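PDB 6NJW: Xcc_ctr_pt from Xanthomonas campestris pv. campestris, which is the C-terminal, Toprim-containing region of a Class 2 OLD family nuclease that binds magnesium and probably cleaves nucleic acid by a two-metal mechanism. Local coordinates for residues P63-L68 with I75-L80. Sequence-based numbering, arbitrary orientation.
Sequences PYVKLL and IPHVIL
Leu68 overlaps the imidazole of His77 obliquely: its CB comes within 3.6 Å of ND1, and its CD1 lies 3.7 Å from His77 CB. The other methyl, CD2, meets CD1 of Ile75 at 4.0 Å; a forked apolar side chain suits this place because each branch can pack on a different residue. Ile75 is joined to Leu68 through the backbone as well, its N donating to Leu68 O (2.8 Å). This bond ties the last turn of helix 62-68 to the chain returning toward the sheet.

His77 suits a buried place between helix and sheet because both its ring nitrogens have polar partners while its carbons pack against leucine. With CG between the backbone N and the carbonyl carbon (chi1 61°), the ring stands out from the strand toward the helix, and ND1 donates to Ile75 O in an almost straight bond of 2.9 Å, the acceptor lying in the ring plane. NE2 is hydrogen-bonded to the hydroxyl of Tyr127, which, with the ND1 bond, should fix the ring's rotation.

One turn earlier, Val65 sends CG2 to Ile79 CD1 (3.8 Å), compact branched chains meeting at about a right angle. Both segments belong to the Toprim domain, and the Ile79 side chain is about 8 Å from the bound magnesium ion. Segments 63-68 and 77-80 run nearly antiparallel, as in a beta-alpha-beta crossover, here from strand 51-55 to strand 77-82 with strand 22-26 between them. Val65 also packs on helix 93-104, Leu68 and Ile79 touch strand 22-26, and Val78 and Leu80, on the strand's other face, pack on helix 208-226.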
loop_
_atom_site.group_PDB
_atom_site.type_symbol
_atom_site.label_atom_id
_atom_site.label_comp_id
_atom_site.label_asym_id
_atom_site.label_seq_id
_atom_site.Cartn_x
_atom_site.Cartn_y
_atom_site.Cartn_z
ATOM N N PRO A 63 -13.802 7.054 7.434
ATOM C CA PRO A 63 -13.663 8.417 7.980
ATOM C C PRO A 63 -12.730 9.287 7.169
ATOM O O PRO A 63 -12.957 10.498 7.067
ATOM C CB PRO A 63 -13.103 8.179 9.390
ATOM C CG PRO A 63 -13.521 6.779 9.715
ATOM C CD PRO A 63 -13.431 6.034 8.429
ATOM N N TYR A 64 -11.685 8.703 6.576
ATOM C CA TYR A 64 -10.767 9.488 5.753
ATOM C C TYR A 64 -11.376 9.864 4.412
ATOM O O TYR A 64 -11.123 10.963 3.897
ATOM C CB TYR A 64 -9.469 8.715 5.552
ATOM C CG TYR A 64 -8.714 8.618 6.840
ATOM C CD1 TYR A 64 -9.011 7.623 7.770
ATOM C CD2 TYR A 64 -7.745 9.551 7.160
ATOM C CE1 TYR A 64 -8.330 7.534 8.975
ATOM C CE2 TYR A 64 -7.058 9.479 8.367
ATOM C CZ TYR A 64 -7.357 8.470 9.264
ATOM O OH TYR A 64 -6.672 8.394 10.455
ATOM N N VAL A 65 -12.139 8.958 3.795
ATOM C CA VAL A 65 -12.808 9.326 2.553
ATOM C C VAL A 65 -13.853 10.409 2.812
ATOM O O VAL A 65 -14.054 11.313 1.984
ATOM C CB VAL A 65 -13.411 8.075 1.878
ATOM C CG1 VAL A 65 -14.257 8.461 0.676
ATOM C CG2 VAL A 65 -12.296 7.146 1.460
ATOM N N LYS A 66 -14.527 10.358 3.969
ATOM C CA LYS A 66 -15.427 11.461 4.317
ATOM C C LYS A 66 -14.668 12.778 4.430
ATOM O O LYS A 66 -15.112 13.809 3.916
ATOM C CB LYS A 66 -16.166 11.144 5.624
ATOM C CG LYS A 66 -17.284 10.101 5.466
ATOM C CD LYS A 66 -17.879 9.735 6.840
ATOM C CE LYS A 66 -19.096 8.827 6.728
ATOM N NZ LYS A 66 -19.661 8.545 8.091
ATOM N N LEU A 67 -13.503 12.759 5.070
ATOM C CA LEU A 67 -12.730 13.994 5.219
ATOM C C LEU A 67 -12.285 14.551 3.867
ATOM O O LEU A 67 -12.324 15.768 3.640
ATOM C CB LEU A 67 -11.521 13.741 6.111
ATOM C CG LEU A 67 -10.510 14.886 6.195
ATOM C CD1 LEU A 67 -11.144 16.122 6.868
ATOM C CD2 LEU A 67 -9.262 14.426 6.957
ATOM N N LEU A 68 -11.860 13.676 2.951
ATOM C CA LEU A 68 -11.270 14.105 1.683
ATOM C C LEU A 68 -12.264 14.155 0.528
ATOM O O LEU A 68 -11.949 14.742 -0.508
ATOM C CB LEU A 68 -10.091 13.179 1.314
ATOM C CG LEU A 68 -9.074 12.949 2.437
ATOM C CD1 LEU A 68 -8.149 11.775 2.111
ATOM C CD2 LEU A 68 -8.261 14.202 2.710
ATOM N N ILE A 75 -10.284 16.731 -1.576
ATOM C CA ILE A 75 -8.856 16.596 -1.859
ATOM C C ILE A 75 -8.659 15.305 -2.648
ATOM O O ILE A 75 -9.183 14.258 -2.242
ATOM C CB ILE A 75 -8.030 16.573 -0.553
ATOM C CG1 ILE A 75 -8.047 17.941 0.138
ATOM C CG2 ILE A 75 -6.587 16.157 -0.777
ATOM C CD1 ILE A 75 -7.338 17.924 1.470
ATOM N N PRO A 76 -7.923 15.325 -3.761
ATOM C CA PRO A 76 -7.636 14.071 -4.476
ATOM C C PRO A 76 -6.943 13.061 -3.565
ATOM O O PRO A 76 -6.019 13.394 -2.823
ATOM C CB PRO A 76 -6.717 14.513 -5.622
ATOM C CG PRO A 76 -6.889 15.997 -5.736
ATOM C CD PRO A 76 -7.278 16.498 -4.385
ATOM N N HIS A 77 -7.394 11.806 -3.623
ATOM C CA HIS A 77 -6.805 10.788 -2.778
ATOM C C HIS A 77 -6.953 9.432 -3.450
ATOM O O HIS A 77 -7.756 9.252 -4.362
ATOM C CB HIS A 77 -7.458 10.762 -1.391
ATOM C CG HIS A 77 -8.919 10.464 -1.450
ATOM N ND1 HIS A 77 -9.853 11.425 -1.770
ATOM C CD2 HIS A 77 -9.603 9.304 -1.301
ATOM C CE1 HIS A 77 -11.056 10.871 -1.797
ATOM N NE2 HIS A 77 -10.931 9.586 -1.517
ATOM N N VAL A 78 -6.153 8.475 -2.983
ATOM C CA VAL A 78 -6.208 7.103 -3.462
ATOM C C VAL A 78 -6.223 6.184 -2.243
ATOM O O VAL A 78 -5.925 6.600 -1.133
ATOM C CB VAL A 78 -5.022 6.771 -4.392
ATOM C CG1 VAL A 78 -5.117 7.596 -5.672
ATOM C CG2 VAL A 78 -3.684 7.037 -3.677
ATOM N N ILE A 79 -6.562 4.915 -2.463
ATOM C CA ILE A 79 -6.555 3.913 -1.399
ATOM C C ILE A 79 -5.761 2.698 -1.860
ATOM O O ILE A 79 -5.894 2.264 -3.005
ATOM C CB ILE A 79 -7.992 3.487 -1.011
ATOM C CG1 ILE A 79 -8.660 4.565 -0.157
ATOM C CG2 ILE A 79 -7.995 2.137 -0.282
ATOM C CD1 ILE A 79 -10.183 4.363 -0.005
ATOM N N LEU A 80 -4.963 2.139 -0.955
ATOM C CA LEU A 80 -4.276 0.866 -1.142
ATOM C C LEU A 80 -4.736 -0.059 -0.028
ATOM O O LEU A 80 -4.537 0.249 1.153
ATOM C CB LEU A 80 -2.752 1.044 -1.082
ATOM C CG LEU A 80 -2.200 1.897 -2.223
ATOM C CD1 LEU A 80 -0.781 2.380 -1.956
ATOM C CD2 LEU A 80 -2.235 1.020 -3.449
#